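Local coordinates for PrgZ (Enterococcus faecalis, PDB 4FAJ), which binds extracellular peptide pheromone as a membrane-anchored substrate-binding protein, and probably serves peptide uptake as its family does, at residues M316-F321 against G468-Y473; M320-N325 against V528-V533; G365-E370 against K516-L521; A372-N377 against R510-K515. All coordinates share one frame; numbering follows the deposited sequence.

Interaction 1: M316-F321 against G468-Y473; sequences MANTMF and GWQADY
Asn318 and Gln470 stand on one face of an antiparallel sheet, where strands 318-321 and 468-470 pair in the peptide-binding protein fold, and their side chains cross at about a right angle with the amide planes 74° apart. Turned this way, the amides do not bond directly; a water donates to both, to Asn318 OD1 at 2.9 Å and to Gln470 OE1 at 2.6 Å. With CG anti to the backbone N (chi1 177°), the Asn318 amide reaches over to the neighbouring strand, where ND2 gives a weak bond to Trp469 O, the carbonyl that also accepts from Thr319 N. The stronger partner of ND2 is a polar side chain of the bound peptide, so this face belongs to the binding site. Indeed, Gly468 and Trp469 pair with a strand of that peptide, which extends the sheet. On the face of Thr319 and Trp469, the hydroxyl of Thr319 bonds to Val366 O. The Phe321 ring reaches the neighbouring strand obliquely, with CE2 4.1 Å from Trp469 CB, while Thr319 CG2 lies over one face, toward the rim. Ala317 centres an inverse gamma turn, and its O accepts a nearly straight bond from Ala471 N at 2.9 Å.

Interaction 2: M320-N325 against V528-V533; sequences MFLEMN and VPIFQV
Met320 lays its CB over one face of the Phe531 ring, a CH-pi contact 4.0 Å from the centroid, within an antiparallel strand pair interrupted by a classic beta bulge: Ile530 and Phe531 both face Met320. The two side chains run side by side in the same direction, and Met320 CG touches both Phe531 CZ at 3.6 Å and Val533 CG2. A chi1 of 66° puts CG of Phe531 between its backbone N and carbonyl carbon, which brings the ring alongside the methionine. An aromatic side chain of the bound peptide meets this ring edge-to-face. At the bulge, Met320 N bonds to Phe531 O and Ile530 N to Met320 O. Ile530 reaches across to Leu322, the two side chains crossing at a slant, 3.8 Å apart at Ile530 CD1 and Leu322 CG. Farther along, Leu322 and Val528 bond in both directions through their backbones, and the Met324 side chain crosses that of Val528 at about a right angle, its CE 3.8 Å from Val528 CG2. On the Phe321 and Pro529 face, Val528 O lies in plane at the phenyl edge, 3.9 Å from Phe321 CD1.

Interaction 3: G365-E370 against K516-L521; sequences GVVPKE and KAEKLL. With ZN (zinc ion), chain H.
The Glu518 carboxylate is the flat group on which this loop-to-helix contact turns: the N-H of Val367 comes down on OE2 from above its plane, 41° out of it, instead of meeting it edge-on. Helix 510-524 thereby holds the irregular segment 365-370 of the peptide-binding protein fold through a side-chain-to-backbone bond, which is 3.0 Å from Val367 N to Glu518 OE2 and almost perfectly straight at 178°. Val366 N lies 2.9 Å from the same Glu518 OE2. Glu518 reaches the loop because CG is anti to its backbone N (chi1 -170°) and the chain stays extended beyond, carrying the carboxylate straight off the helix. A water adds to the grip, donating to Glu518 OE2 and to Val367 O. The other oxygen, OE1, forms a salt bridge with Lys515 one turn back, and that positive charge would tend to keep the buried glutamate ionised. Beside this polar centre, Val366 CG2 packs on Leu521 CD2 at 3.8 Å, the two side chains crossing at about a right angle, and Val367 CG2 flanks the carboxylate. Val366 also touches Phe321, so the segment is wedged between helix and sheet. At its far end, well away from the helix, Glu370 binds a zinc ion through OE2 at 2.2 Å, with OE1 farther off at 2.7 Å.

Interaction 4: A372-N377 against R510-K515; sequences AFNPVN and RWQELK
Contacts over and around the indole of Trp511 make up most of this interaction, and no hydrogen bond joins the two segments. The first kind is CH-pi: Asn374 CA sits over one face of the six-membered ring, 3.9 Å from its centroid and 19° off the normal. Farther along that face comes the amide of the same asparagine, with ND2 3.2 Å from Trp511 CD1 and the amide plane inclined 43° to the indole. Asn374 ND2 and Trp511 NE1 are both donors, so their approach is packing and not a hydrogen bond. Apolar and edge contacts form the second kind. Trp511 CH2 comes within 3.9 Å of Ala372 CB, while Ala372 C lies at the indole edge near its plane. Phe373 C is nearer still, 3.5 Å from Trp511 CH2, and approaches obliquely. Trp511 directs its ring at the loop with CG anti to the backbone N (chi1 -161°), and Phe381 meets the indole edge-to-face. The polar kind is internal to the loop: Asn374 OD1 accepts from Val376 N at 3.0 Å, which helps hold the rotation of the amide beside the indole. The site is thus an Asx turn in the long loop before helix 391-402, its asparagine packed on a tryptophan from the first turn of helix 510-524.

From the N terminus, the chain first lays down strand 311-324, which starts both interaction 1 and interaction 2, then supplies the loop segments 365-370 and 372-377. Interaction 1 closes when strand 464-470 returns beside the first strand. Helix 510-524 next closes interaction 4 and then interaction 3, and strand 528-539 closes interaction 2 last. Interaction 4 is therefore nested within interaction 3, and both within interaction 2, whereas interaction 1 crosses interactions 3 and 4. Strand 311-324 lies between its two partners in the sheet. Interaction 3 meets this sheet through a bond from Gln532 NE2 to Lys369 O, among others, tying the sheet to loop and helix.

Interaction 1: M316-F321 against G468-Y473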
loop_
_atom_site.group_PDB
_atom_site.type_symbol
_atom_site.label_atom_id
_atom_site.label_comp_id
_atom_site.label_asym_id
_atom_site.label_seq_id
_atom_site.Cartn_x
_atom_site.Cartn_y
_atom_site.Cartn_z
ATOM N N MET A 316 -8.436 -5.405 7.089
ATOM C CA MET A 316 -7.259 -4.594 6.773
ATOM C C MET A 316 -7.616 -3.107 6.660
ATOM O O MET A 316 -8.749 -2.767 6.342
ATOM C CB MET A 316 -6.669 -5.039 5.451
ATOM C CG MET A 316 -6.238 -6.490 5.389
ATOM S SD MET A 316 -4.678 -6.763 6.255
ATOM C CE MET A 316 -5.251 -7.690 7.662
ATOM N N ALA A 317 -6.624 -2.238 6.894
ATOM C CA ALA A 317 -6.776 -0.779 6.710
ATOM C C ALA A 317 -6.557 -0.436 5.236
ATOM O O ALA A 317 -5.601 0.256 4.861
ATOM C CB ALA A 317 -5.788 -0.011 7.615
ATOM N N ASN A 318 -7.476 -0.916 4.402
ATOM C CA ASN A 318 -7.258 -1.001 2.962
ATOM C C ASN A 318 -8.600 -0.747 2.271
ATOM O O ASN A 318 -9.535 -1.511 2.448
ATOM C CB ASN A 318 -6.672 -2.398 2.687
ATOM C CG ASN A 318 -6.421 -2.726 1.206
ATOM O OD1 ASN A 318 -6.135 -3.897 0.899
ATOM N ND2 ASN A 318 -6.476 -1.736 0.304
ATOM N N THR A 319 -8.692 0.356 1.527
ATOM C CA THR A 319 -9.892 0.695 0.776
ATOM C C THR A 319 -9.633 0.435 -0.716
ATOM O O THR A 319 -8.618 0.885 -1.256
ATOM C CB THR A 319 -10.266 2.176 0.976
ATOM O OG1 THR A 319 -10.545 2.421 2.369
ATOM C CG2 THR A 319 -11.502 2.557 0.122
ATOM N N MET A 320 -10.540 -0.285 -1.366
ATOM C CA MET A 320 -10.516 -0.404 -2.833
ATOM C C MET A 320 -11.417 0.688 -3.441
ATOM O O MET A 320 -12.554 0.894 -2.994
ATOM C CB MET A 320 -10.975 -1.795 -3.292
ATOM C CG MET A 320 -10.010 -2.921 -2.981
ATOM S SD MET A 320 -8.378 -2.761 -3.755
ATOM C CE MET A 320 -8.802 -2.659 -5.499
ATOM N N PHE A 321 -10.879 1.389 -4.446
ATOM C CA PHE A 321 -11.546 2.523 -5.093
ATOM C C PHE A 321 -11.858 2.235 -6.558
ATOM O O PHE A 321 -11.251 1.349 -7.164
ATOM C CB PHE A 321 -10.633 3.753 -5.116
ATOM C CG PHE A 321 -10.146 4.210 -3.776
ATOM C CD1 PHE A 321 -10.975 4.924 -2.923
ATOM C CD2 PHE A 321 -8.821 4.018 -3.407
ATOM C CE1 PHE A 321 -10.512 5.387 -1.701
ATOM C CE2 PHE A 321 -8.347 4.480 -2.174
ATOM C CZ PHE A 321 -9.192 5.154 -1.323
ATOM N N GLY A 468 -6.617 0.318 -5.143
ATOM C CA GLY A 468 -6.778 0.672 -3.742
ATOM C C GLY A 468 -5.503 1.067 -3.036
ATOM O O GLY A 468 -4.415 1.086 -3.624
ATOM N N TRP A 469 -5.660 1.400 -1.759
ATOM C CA TRP A 469 -4.559 1.848 -0.919
ATOM C C TRP A 469 -4.681 1.130 0.406
ATOM O O TRP A 469 -5.792 1.043 0.962
ATOM C CB TRP A 469 -4.661 3.360 -0.694
ATOM C CG TRP A 469 -3.487 3.951 0.080
ATOM C CD1 TRP A 469 -3.460 4.313 1.397
ATOM C CD2 TRP A 469 -2.198 4.242 -0.442
ATOM N NE1 TRP A 469 -2.218 4.812 1.728
ATOM C CE2 TRP A 469 -1.425 4.782 0.613
ATOM C CE3 TRP A 469 -1.611 4.086 -1.699
ATOM C CZ2 TRP A 469 -0.098 5.171 0.439
ATOM C CZ3 TRP A 469 -0.290 4.487 -1.875
ATOM C CH2 TRP A 469 0.453 5.011 -0.811
ATOM N N GLN A 470 -3.566 0.593 0.905
ATOM C CA GLN A 470 -3.489 0.170 2.300
ATOM C C GLN A 470 -2.657 1.186 3.073
ATOM O O GLN A 470 -1.561 1.536 2.640
ATOM C CB GLN A 470 -2.869 -1.215 2.465
ATOM C CG GLN A 470 -2.513 -1.523 3.938
ATOM C CD GLN A 470 -2.668 -2.962 4.321
ATOM O OE1 GLN A 470 -3.681 -3.585 4.007
ATOM N NE2 GLN A 470 -1.678 -3.502 5.062
ATOM N N ALA A 471 -3.172 1.630 4.220
ATOM C CA ALA A 471 -2.469 2.603 5.041
ATOM C C ALA A 471 -1.068 2.093 5.327
ATOM O O ALA A 471 -0.888 0.907 5.574
ATOM C CB ALA A 471 -3.189 2.831 6.354
ATOM N N ASP A 472 -0.097 2.997 5.277
ATOM C CA ASP A 472 1.282 2.688 5.642
ATOM C C ASP A 472 1.480 2.904 7.143
ATOM O O ASP A 472 2.353 2.288 7.744
ATOM C CB ASP A 472 2.262 3.577 4.858
ATOM C CG ASP A 472 2.286 3.280 3.376
ATOM O OD1 ASP A 472 2.190 2.089 2.977
ATOM O OD2 ASP A 472 2.399 4.253 2.593
ATOM N N TYR A 473 0.680 3.794 7.734
ATOM C CA TYR A 473 0.696 4.060 9.185
ATOM C C TYR A 473 -0.712 4.474 9.669
ATOM O O TYR A 473 -1.556 4.854 8.853
ATOM C CB TYR A 473 1.748 5.128 9.543
ATOM C CG TYR A 473 1.676 6.400 8.712
ATOM C CD1 TYR A 473 2.209 6.450 7.423
ATOM C CD2 TYR A 473 1.072 7.546 9.217
ATOM C CE1 TYR A 473 2.124 7.605 6.659
ATOM C CE2 TYR A 473 1.006 8.719 8.467
ATOM C CZ TYR A 473 1.524 8.746 7.201
ATOM O OH TYR A 473 1.426 9.912 6.458
HETATM O O HOH W 1 -4.393 -5.615 2.488
#

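Interaction 2: M320-N325 against V528-V533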
loop_
_atom_site.group_PDB
_atom_site.type_symbol
_atom_site.label_atom_id
_atom_site.label_comp_id
_atom_site.label_asym_id
_atom_site.label_seq_id
_atom_site.Cartn_x
_atom_site.Cartn_y
_atom_site.Cartn_z
ATOM N N MET A 320 -10.540 -0.285 -1.366
ATOM C CA MET A 320 -10.516 -0.404 -2.833
ATOM C C MET A 320 -11.417 0.688 -3.441
ATOM O O MET A 320 -12.554 0.894 -2.994
ATOM C CB MET A 320 -10.975 -1.795 -3.292
ATOM C CG MET A 320 -10.010 -2.921 -2.981
ATOM S SD MET A 320 -8.378 -2.761 -3.755
ATOM C CE MET A 320 -8.802 -2.659 -5.499
ATOM N N PHE A 321 -10.879 1.389 -4.446
ATOM C CA PHE A 321 -11.546 2.523 -5.093
ATOM C C PHE A 321 -11.858 2.235 -6.558
ATOM O O PHE A 321 -11.251 1.349 -7.164
ATOM C CB PHE A 321 -10.633 3.753 -5.116
ATOM C CG PHE A 321 -10.146 4.210 -3.776
ATOM C CD1 PHE A 321 -10.975 4.924 -2.923
ATOM C CD2 PHE A 321 -8.821 4.018 -3.407
ATOM C CE1 PHE A 321 -10.512 5.387 -1.701
ATOM C CE2 PHE A 321 -8.347 4.480 -2.174
ATOM C CZ PHE A 321 -9.192 5.154 -1.323
ATOM N N LEU A 322 -12.795 3.011 -7.117
ATOM C CA LEU A 322 -12.779 3.350 -8.538
ATOM C C LEU A 322 -12.096 4.702 -8.640
ATOM O O LEU A 322 -12.655 5.737 -8.218
ATOM C CB LEU A 322 -14.187 3.441 -9.143
ATOM C CG LEU A 322 -14.884 2.145 -9.514
ATOM C CD1 LEU A 322 -16.221 2.435 -10.154
ATOM C CD2 LEU A 322 -14.047 1.313 -10.455
ATOM N N GLU A 323 -10.861 4.697 -9.133
ATOM C CA GLU A 323 -10.183 5.933 -9.454
ATOM C C GLU A 323 -10.680 6.392 -10.813
ATOM O O GLU A 323 -10.988 5.572 -11.676
ATOM C CB GLU A 323 -8.667 5.754 -9.464
ATOM C CG GLU A 323 -8.088 5.542 -8.091
ATOM C CD GLU A 323 -6.580 5.740 -8.054
ATOM O OE1 GLU A 323 -6.138 6.913 -8.058
ATOM O OE2 GLU A 323 -5.851 4.729 -7.994
ATOM N N MET A 324 -10.751 7.706 -10.993
ATOM C CA MET A 324 -11.376 8.303 -12.168
ATOM C C MET A 324 -10.448 9.350 -12.774
ATOM O O MET A 324 -10.012 10.271 -12.075
ATOM C CB MET A 324 -12.690 8.967 -11.765
ATOM C CG MET A 324 -13.810 7.992 -11.435
ATOM S SD MET A 324 -15.252 8.775 -10.652
ATOM C CE MET A 324 -14.531 9.422 -9.163
ATOM N N ASN A 325 -10.163 9.213 -14.066
ATOM C CA ASN A 325 -9.321 10.168 -14.790
ATOM C C ASN A 325 -10.041 11.496 -15.015
ATOM O O ASN A 325 -10.922 11.606 -15.872
ATOM C CB ASN A 325 -8.881 9.572 -16.129
ATOM C CG ASN A 325 -7.824 10.417 -16.835
ATOM O OD1 ASN A 325 -7.760 11.642 -16.658
ATOM N ND2 ASN A 325 -6.995 9.760 -17.652
ATOM N N VAL A 528 -14.132 7.191 -5.815
ATOM C CA VAL A 528 -15.298 6.421 -5.339
ATOM C C VAL A 528 -14.826 5.267 -4.446
ATOM O O VAL A 528 -14.236 4.315 -4.953
ATOM C CB VAL A 528 -16.111 5.811 -6.506
ATOM C CG1 VAL A 528 -17.251 4.897 -5.972
ATOM C CG2 VAL A 528 -16.678 6.898 -7.399
ATOM N N PRO A 529 -15.063 5.353 -3.129
ATOM C CA PRO A 529 -14.719 4.219 -2.257
ATOM C C PRO A 529 -15.755 3.109 -2.365
ATOM O O PRO A 529 -16.974 3.372 -2.354
ATOM C CB PRO A 529 -14.681 4.830 -0.848
ATOM C CG PRO A 529 -15.280 6.158 -0.938
ATOM C CD PRO A 529 -15.622 6.482 -2.366
ATOM N N ILE A 530 -15.268 1.879 -2.490
ATOM C CA ILE A 530 -16.128 0.744 -2.751
ATOM C C ILE A 530 -16.228 -0.120 -1.512
ATOM O O ILE A 530 -17.280 -0.175 -0.891
ATOM C CB ILE A 530 -15.641 -0.104 -3.945
ATOM C CG1 ILE A 530 -15.388 0.779 -5.175
ATOM C CG2 ILE A 530 -16.709 -1.161 -4.295
ATOM C CD1 ILE A 530 -14.624 0.053 -6.293
ATOM N N PHE A 531 -15.138 -0.801 -1.161
ATOM C CA PHE A 531 -15.134 -1.667 0.015
ATOM C C PHE A 531 -13.794 -1.674 0.746
ATOM O O PHE A 531 -12.765 -1.303 0.193
ATOM C CB PHE A 531 -15.554 -3.084 -0.352
ATOM C CG PHE A 531 -14.593 -3.806 -1.251
ATOM C CD1 PHE A 531 -14.710 -3.709 -2.621
ATOM C CD2 PHE A 531 -13.597 -4.630 -0.723
ATOM C CE1 PHE A 531 -13.833 -4.388 -3.475
ATOM C CE2 PHE A 531 -12.722 -5.321 -1.567
ATOM C CZ PHE A 531 -12.838 -5.192 -2.944
ATOM N N GLN A 532 -13.856 -2.074 2.015
ATOM C CA GLN A 532 -12.698 -2.252 2.870
ATOM C C GLN A 532 -12.381 -3.737 2.874
ATOM O O GLN A 532 -13.254 -4.581 3.146
ATOM C CB GLN A 532 -12.986 -1.752 4.288
ATOM C CG GLN A 532 -11.824 -1.953 5.264
ATOM C CD GLN A 532 -12.027 -1.322 6.620
ATOM O OE1 GLN A 532 -13.026 -0.641 6.865
ATOM N NE2 GLN A 532 -11.053 -1.536 7.525
ATOM N N VAL A 533 -11.118 -4.033 2.586
ATOM C CA VAL A 533 -10.649 -5.378 2.319
ATOM C C VAL A 533 -10.501 -6.192 3.597
ATOM O O VAL A 533 -9.808 -5.777 4.533
ATOM C CB VAL A 533 -9.272 -5.349 1.612
ATOM C CG1 VAL A 533 -8.701 -6.762 1.447
ATOM C CG2 VAL A 533 -9.366 -4.646 0.259
#

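Interaction 3: G365-E370 against K516-L521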
loop_
_atom_site.group_PDB
_atom_site.type_symbol
_atom_site.label_atom_id
_atom_site.label_comp_id
_atom_site.label_asym_id
_atom_site.label_seq_id
_atom_site.Cartn_x
_atom_site.Cartn_y
_atom_site.Cartn_z
ATOM N N GLY A 365 -16.469 5.675 3.680
ATOM C CA GLY A 365 -15.773 6.882 3.251
ATOM C C GLY A 365 -14.473 6.465 2.591
ATOM O O GLY A 365 -14.257 5.273 2.316
ATOM N N VAL A 366 -13.597 7.429 2.338
ATOM C CA VAL A 366 -12.271 7.130 1.786
ATOM C C VAL A 366 -11.445 6.344 2.816
ATOM O O VAL A 366 -10.776 5.367 2.469
ATOM C CB VAL A 366 -11.549 8.435 1.385
ATOM C CG1 VAL A 366 -10.091 8.214 1.064
ATOM C CG2 VAL A 366 -12.289 9.114 0.198
ATOM N N VAL A 367 -11.500 6.785 4.069
ATOM C CA VAL A 367 -10.689 6.208 5.141
ATOM C C VAL A 367 -11.407 4.985 5.693
ATOM O O VAL A 367 -12.618 5.041 5.917
ATOM C CB VAL A 367 -10.437 7.217 6.285
ATOM C CG1 VAL A 367 -9.660 6.567 7.416
ATOM C CG2 VAL A 367 -9.681 8.432 5.765
ATOM N N PRO A 368 -10.677 3.865 5.864
ATOM C CA PRO A 368 -11.283 2.653 6.413
ATOM C C PRO A 368 -11.524 2.683 7.926
ATOM O O PRO A 368 -10.932 3.477 8.631
ATOM C CB PRO A 368 -10.267 1.568 6.074
ATOM C CG PRO A 368 -8.950 2.275 5.971
ATOM C CD PRO A 368 -9.262 3.651 5.473
ATOM N N LYS A 369 -12.400 1.793 8.395
ATOM C CA LYS A 369 -12.700 1.665 9.823
ATOM C C LYS A 369 -11.607 0.889 10.550
ATOM O O LYS A 369 -10.842 0.131 9.927
ATOM C CB LYS A 369 -14.048 0.955 10.021
ATOM C CG LYS A 369 -15.226 1.754 9.536
ATOM C CD LYS A 369 -16.469 0.896 9.265
ATOM C CE LYS A 369 -17.489 0.957 10.357
ATOM N NZ LYS A 369 -18.799 0.397 9.843
ATOM N N GLU A 370 -11.557 1.091 11.868
ATOM C CA GLU A 370 -10.671 0.364 12.793
ATOM C C GLU A 370 -9.188 0.653 12.578
ATOM O O GLU A 370 -8.347 -0.135 12.982
ATOM C CB GLU A 370 -10.879 -1.166 12.734
ATOM C CG GLU A 370 -12.306 -1.645 12.621
ATOM C CD GLU A 370 -13.192 -1.145 13.721
ATOM O OE1 GLU A 370 -12.691 -0.894 14.849
ATOM O OE2 GLU A 370 -14.412 -1.018 13.460
ATOM N N LYS A 516 -13.061 17.190 7.445
ATOM C CA LYS A 516 -13.615 18.143 6.489
ATOM C C LYS A 516 -13.040 17.873 5.102
ATOM O O LYS A 516 -13.763 17.947 4.111
ATOM C CB LYS A 516 -13.323 19.587 6.891
ATOM C CG LYS A 516 -14.175 20.129 8.013
ATOM C CD LYS A 516 -13.699 21.543 8.409
ATOM C CE LYS A 516 -14.503 22.090 9.587
ATOM N NZ LYS A 516 -13.918 23.368 10.116
ATOM N N ALA A 517 -11.741 17.591 5.036
ATOM C CA ALA A 517 -11.090 17.301 3.756
ATOM C C ALA A 517 -11.716 16.059 3.130
ATOM O O ALA A 517 -12.075 16.075 1.962
ATOM C CB ALA A 517 -9.597 17.134 3.925
ATOM N N GLU A 518 -11.882 14.990 3.908
ATOM C CA GLU A 518 -12.523 13.773 3.376
ATOM C C GLU A 518 -13.900 14.099 2.793
ATOM O O GLU A 518 -14.225 13.678 1.671
ATOM C CB GLU A 518 -12.634 12.690 4.454
ATOM C CG GLU A 518 -13.073 11.337 3.921
ATOM C CD GLU A 518 -13.292 10.292 4.998
ATOM O OE1 GLU A 518 -13.427 10.661 6.178
ATOM O OE2 GLU A 518 -13.365 9.088 4.648
ATOM N N LYS A 519 -14.684 14.896 3.517
ATOM C CA LYS A 519 -16.008 15.275 3.050
ATOM C C LYS A 519 -15.963 16.107 1.759
ATOM O O LYS A 519 -16.775 15.883 0.863
ATOM C CB LYS A 519 -16.783 16.011 4.151
ATOM C CG LYS A 519 -17.133 15.138 5.345
ATOM C CD LYS A 519 -17.816 15.943 6.438
ATOM C CE LYS A 519 -17.905 15.130 7.707
ATOM N NZ LYS A 519 -18.558 15.889 8.795
ATOM N N LEU A 520 -15.022 17.043 1.655
ATOM C CA LEU A 520 -14.856 17.819 0.424
ATOM C C LEU A 520 -14.524 16.888 -0.772
ATOM O O LEU A 520 -15.072 17.031 -1.861
ATOM C CB LEU A 520 -13.757 18.868 0.609
ATOM C CG LEU A 520 -13.464 19.834 -0.532
ATOM C CD1 LEU A 520 -14.735 20.506 -1.028
ATOM C CD2 LEU A 520 -12.424 20.880 -0.077
ATOM N N LEU A 521 -13.630 15.935 -0.558
ATOM C CA LEU A 521 -13.292 14.954 -1.599
ATOM C C LEU A 521 -14.522 14.155 -2.045
ATOM O O LEU A 521 -14.747 13.934 -3.237
ATOM C CB LEU A 521 -12.202 14.019 -1.085
ATOM C CG LEU A 521 -11.729 12.868 -1.975
ATOM C CD1 LEU A 521 -11.284 13.379 -3.348
ATOM C CD2 LEU A 521 -10.587 12.146 -1.267
HETATM ZN ZN ZN H . -15.245 -0.147 15.251
HETATM O O HOH W 2 -14.269 7.295 6.367
#

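Interaction 4: A372-N377 against R510-K515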
loop_
_atom_site.group_PDB
_atom_site.type_symbol
_atom_site.label_atom_id
_atom_site.label_comp_id
_atom_site.label_asym_id
_atom_site.label_seq_id
_atom_site.Cartn_x
_atom_site.Cartn_y
_atom_site.Cartn_z
ATOM N N ALA A 372 -7.709 4.304 12.619
ATOM C CA ALA A 372 -7.260 5.490 13.347
ATOM C C ALA A 372 -8.320 5.945 14.335
ATOM O O ALA A 372 -9.486 6.110 13.970
ATOM C CB ALA A 372 -6.952 6.596 12.382
ATOM N N PHE A 373 -7.905 6.162 15.579
ATOM C CA PHE A 373 -8.805 6.592 16.651
ATOM C C PHE A 373 -8.326 7.912 17.265
ATOM O O PHE A 373 -7.124 8.148 17.418
ATOM C CB PHE A 373 -8.904 5.517 17.735
ATOM C CG PHE A 373 -9.421 4.200 17.233
ATOM C CD1 PHE A 373 -10.780 3.927 17.238
ATOM C CD2 PHE A 373 -8.545 3.230 16.754
ATOM C CE1 PHE A 373 -11.270 2.711 16.763
ATOM C CE2 PHE A 373 -9.024 2.012 16.279
ATOM C CZ PHE A 373 -10.394 1.755 16.290
ATOM N N ASN A 374 -9.277 8.771 17.600
ATOM C CA ASN A 374 -8.979 10.084 18.154
ATOM C C ASN A 374 -8.319 9.913 19.527
ATOM O O ASN A 374 -8.842 9.189 20.371
ATOM C CB ASN A 374 -10.286 10.868 18.293
ATOM C CG ASN A 374 -10.079 12.351 18.557
ATOM O OD1 ASN A 374 -9.153 12.763 19.251
ATOM N ND2 ASN A 374 -10.971 13.162 18.007
ATOM N N PRO A 375 -7.156 10.547 19.747
ATOM C CA PRO A 375 -6.518 10.471 21.067
ATOM C C PRO A 375 -7.396 10.992 22.200
ATOM O O PRO A 375 -7.431 10.395 23.276
ATOM C CB PRO A 375 -5.286 11.369 20.906
ATOM C CG PRO A 375 -4.972 11.306 19.487
ATOM C CD PRO A 375 -6.311 11.283 18.792
ATOM N N VAL A 376 -8.116 12.084 21.950
ATOM C CA VAL A 376 -8.925 12.713 22.994
ATOM C C VAL A 376 -10.139 11.859 23.373
ATOM O O VAL A 376 -10.315 11.552 24.549
ATOM C CB VAL A 376 -9.351 14.156 22.595
ATOM C CG1 VAL A 376 -10.194 14.799 23.684
ATOM C CG2 VAL A 376 -8.113 15.007 22.315
ATOM N N ASN A 377 -10.964 11.465 22.399
ATOM C CA ASN A 377 -12.230 10.769 22.703
ATOM C C ASN A 377 -12.307 9.299 22.254
ATOM O O ASN A 377 -13.329 8.643 22.440
ATOM C CB ASN A 377 -13.431 11.574 22.160
ATOM C CG ASN A 377 -13.436 11.677 20.635
ATOM O OD1 ASN A 377 -12.955 10.788 19.940
ATOM N ND2 ASN A 377 -13.981 12.762 20.120
ATOM N N ARG A 510 -6.897 19.406 14.188
ATOM C CA ARG A 510 -6.403 18.671 13.015
ATOM C C ARG A 510 -7.368 17.563 12.585
ATOM O O ARG A 510 -7.717 17.466 11.405
ATOM C CB ARG A 510 -5.015 18.087 13.285
ATOM C CG ARG A 510 -4.478 17.214 12.155
ATOM C CD ARG A 510 -3.058 16.780 12.408
ATOM N NE ARG A 510 -2.575 15.922 11.336
ATOM C CZ ARG A 510 -2.694 14.594 11.304
ATOM N NH1 ARG A 510 -3.280 13.926 12.298
ATOM N NH2 ARG A 510 -2.215 13.928 10.267
ATOM N N TRP A 511 -7.799 16.751 13.553
ATOM C CA TRP A 511 -8.719 15.635 13.321
ATOM C C TRP A 511 -9.974 16.087 12.596
ATOM O O TRP A 511 -10.415 15.464 11.629
ATOM C CB TRP A 511 -9.119 15.026 14.665
ATOM C CG TRP A 511 -9.685 13.641 14.627
ATOM C CD1 TRP A 511 -10.995 13.278 14.798
ATOM C CD2 TRP A 511 -8.947 12.425 14.500
ATOM N NE1 TRP A 511 -11.118 11.907 14.754
ATOM C CE2 TRP A 511 -9.874 11.361 14.579
ATOM C CE3 TRP A 511 -7.591 12.127 14.306
ATOM C CZ2 TRP A 511 -9.485 10.028 14.471
ATOM C CZ3 TRP A 511 -7.212 10.802 14.205
ATOM C CH2 TRP A 511 -8.153 9.769 14.293
ATOM N N GLN A 512 -10.526 17.198 13.061
ATOM C CA GLN A 512 -11.750 17.727 12.511
ATOM C C GLN A 512 -11.496 18.276 11.107
ATOM O O GLN A 512 -12.344 18.147 10.221
ATOM C CB GLN A 512 -12.328 18.814 13.426
ATOM C CG GLN A 512 -12.943 18.286 14.742
ATOM C CD GLN A 512 -11.912 17.734 15.732
ATOM O OE1 GLN A 512 -10.748 18.163 15.758
ATOM N NE2 GLN A 512 -12.338 16.754 16.545
ATOM N N GLU A 513 -10.324 18.874 10.906
ATOM C CA GLU A 513 -9.998 19.460 9.607
ATOM C C GLU A 513 -9.765 18.394 8.554
ATOM O O GLU A 513 -10.195 18.556 7.410
ATOM C CB GLU A 513 -8.799 20.407 9.706
ATOM C CG GLU A 513 -9.062 21.614 10.597
ATOM C CD GLU A 513 -10.218 22.463 10.117
ATOM O OE1 GLU A 513 -10.071 23.123 9.067
ATOM O OE2 GLU A 513 -11.272 22.476 10.795
ATOM N N LEU A 514 -9.099 17.306 8.931
ATOM C CA LEU A 514 -8.929 16.173 8.026
ATOM C C LEU A 514 -10.267 15.530 7.666
ATOM O O LEU A 514 -10.446 15.083 6.542
ATOM C CB LEU A 514 -7.995 15.114 8.617
ATOM C CG LEU A 514 -6.529 15.513 8.811
ATOM C CD1 LEU A 514 -5.714 14.300 9.310
ATOM C CD2 LEU A 514 -5.920 16.098 7.543
ATOM N N LYS A 515 -11.212 15.496 8.602
ATOM C CA LYS A 515 -12.545 14.967 8.287
ATOM C C LYS A 515 -13.272 15.883 7.306
ATOM O O LYS A 515 -14.000 15.411 6.422
ATOM C CB LYS A 515 -13.381 14.747 9.552
ATOM C CG LYS A 515 -14.610 13.852 9.343
ATOM C CD LYS A 515 -14.184 12.430 8.987
ATOM C CE LYS A 515 -15.310 11.454 8.897
ATOM N NZ LYS A 515 -14.809 10.146 8.395
#